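Local coordinates for protein Exo-alpha-sialidase (Clostridium perfringens, PDB 2V72) that binds galactose through a family 32 carbohydrate-binding module of a large sialidase toxin, probably directing the enzyme to host glycans, at residues Y84-I89 / I122-I127. Numbering follows the deposited sequence.
Sequences YEIHAI and IKITAI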
# COMPACT_ATOMS: atom_id res chain seq x y z
N TYR A 84 2.53 9.07 5.35
CA TYR A 84 2.66 8.36 4.08
C TYR A 84 2.87 9.29 2.87
O TYR A 84 2.64 10.50 2.95
CB TYR A 84 1.42 7.48 3.84
CG TYR A 84 0.15 8.27 3.60
CD1 TYR A 84 -0.25 8.61 2.30
CD2 TYR A 84 -0.64 8.70 4.66
CE1 TYR A 84 -1.41 9.35 2.08
CE2 TYR A 84 -1.80 9.44 4.45
CZ TYR A 84 -2.18 9.75 3.16
OH TYR A 84 -3.32 10.48 2.96
N GLU A 85 3.32 8.69 1.77
CA GLU A 85 3.33 9.30 0.45
C GLU A 85 2.83 8.25 -0.53
O GLU A 85 3.06 7.06 -0.33
CB GLU A 85 4.74 9.68 0.03
CG GLU A 85 5.31 10.97 0.62
CD GLU A 85 6.77 11.20 0.19
OE1 GLU A 85 7.34 10.31 -0.48
OE2 GLU A 85 7.33 12.26 0.52
N ILE A 86 2.15 8.69 -1.57
CA ILE A 86 1.74 7.81 -2.65
C ILE A 86 2.24 8.37 -3.99
O ILE A 86 1.97 9.52 -4.33
CB ILE A 86 0.20 7.59 -2.67
CG1 ILE A 86 -0.30 7.05 -1.31
CG2 ILE A 86 -0.22 6.67 -3.83
CD1 ILE A 86 -1.77 6.60 -1.30
N HIS A 87 2.98 7.55 -4.73
CA HIS A 87 3.48 7.92 -6.06
C HIS A 87 2.88 6.98 -7.07
O HIS A 87 2.63 5.81 -6.77
CB HIS A 87 5.00 7.78 -6.15
CG HIS A 87 5.77 8.71 -5.27
ND1 HIS A 87 5.88 8.52 -3.91
CD2 HIS A 87 6.48 9.82 -5.55
CE1 HIS A 87 6.64 9.47 -3.39
NE2 HIS A 87 7.01 10.28 -4.37
N ALA A 88 2.64 7.49 -8.27
CA ALA A 88 2.15 6.68 -9.38
C ALA A 88 3.21 6.62 -10.47
O ALA A 88 3.94 7.58 -10.68
CB ALA A 88 0.85 7.24 -9.93
N ILE A 89 3.28 5.48 -11.15
CA ILE A 89 4.22 5.31 -12.25
C ILE A 89 3.43 5.14 -13.55
O ILE A 89 2.64 4.20 -13.68
CB ILE A 89 5.20 4.11 -12.01
CG1 ILE A 89 6.10 4.36 -10.79
CG2 ILE A 89 6.09 3.86 -13.24
CD1 ILE A 89 5.54 3.84 -9.47
N ILE A 122 1.67 1.65 -8.47
CA ILE A 122 1.51 2.55 -7.32
C ILE A 122 2.48 2.18 -6.22
O ILE A 122 2.75 1.00 -5.97
CB ILE A 122 0.07 2.50 -6.75
CG1 ILE A 122 -0.95 2.81 -7.85
CG2 ILE A 122 -0.09 3.50 -5.60
CD1 ILE A 122 -2.33 2.35 -7.51
N LYS A 123 3.00 3.19 -5.54
CA LYS A 123 3.96 2.98 -4.47
C LYS A 123 3.49 3.66 -3.19
O LYS A 123 3.31 4.89 -3.16
CB LYS A 123 5.32 3.54 -4.88
CG LYS A 123 6.49 3.14 -4.01
CD LYS A 123 7.68 4.02 -4.33
CE LYS A 123 9.00 3.36 -3.98
NZ LYS A 123 10.15 4.23 -4.37
N ILE A 124 3.28 2.87 -2.15
CA ILE A 124 2.96 3.41 -0.83
C ILE A 124 4.22 3.43 0.02
O ILE A 124 4.79 2.38 0.31
CB ILE A 124 1.86 2.58 -0.10
CG1 ILE A 124 0.71 2.19 -1.04
CG2 ILE A 124 1.38 3.32 1.17
CD1 ILE A 124 0.06 3.36 -1.79
N THR A 125 4.63 4.63 0.41
CA THR A 125 5.80 4.82 1.25
C THR A 125 5.36 5.15 2.67
O THR A 125 4.57 6.07 2.89
CB THR A 125 6.72 5.94 0.70
OG1 THR A 125 7.20 5.56 -0.60
CG2 THR A 125 7.92 6.20 1.62
N ALA A 126 5.87 4.37 3.62
CA ALA A 126 5.61 4.59 5.04
C ALA A 126 6.75 5.40 5.65
O ALA A 126 7.85 4.89 5.84
CB ALA A 126 5.46 3.27 5.75
N ILE A 127 6.47 6.67 5.93
CA ILE A 127 7.46 7.57 6.55
C ILE A 127 7.53 7.32 8.06
O ILE A 127 8.61 7.28 8.64
CB ILE A 127 7.12 9.06 6.28
CG1 ILE A 127 7.05 9.33 4.78
CG2 ILE A 127 8.15 9.98 6.96
CD1 ILE A 127 6.35 10.64 4.41
O HOH W 1 5.55 6.52 -2.31
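The imidazole of H87 reaches T125 and K123 through a water held at its edge, in the ring plane. ND1 of H87 lies 2.6 Å from this water, which also sits 2.6 Å from OG1 of T125 and donates a hydrogen bond to the carbonyl O of K123. Three groups from two strands thus grip one water, a bridge that would restrain the turn of the ring; OE1 of E85 lies at the ring edge too, likewise in plane. T125 places OG1 beside its own backbone N (chi1 -62°), which turns the hydroxyl to the water. Beneath this polar face, E85 and T125 form one antiparallel hydrogen-bonded pair and H87 and K123 the next. The hydrogen bond from T125 N to E85 O is almost straight, 176° at the hydrogen; that from K123 N to H87 O spans 2.9 Å. The opposite face, with Y84, I86, I122 and I124, is buried and largely apolar. I86 lies alongside both I122 and I124, all pointing the same way: its CG2 meets CG2 of I122 at 3.6 Å, while its CG1 is 3.7 Å from CD1 of I124. A chi2 of -54° folds that CD1 of I124 back toward I86. Where the chain turns a corner at I127, its side chain runs across that of E85, with CD1 of I127 3.9 Å from CG of E85. The pair runs through a five-stranded antiparallel sheet of this F5/8 type C (discoidin-like) beta-sandwich: 93-101 bonds to the far side of 84-89, and 53-59 flanks 122-127. I122 and I124 pack on V141 and L139 of strand 135-142 in the facing sheet, and Y84 stacks on W102.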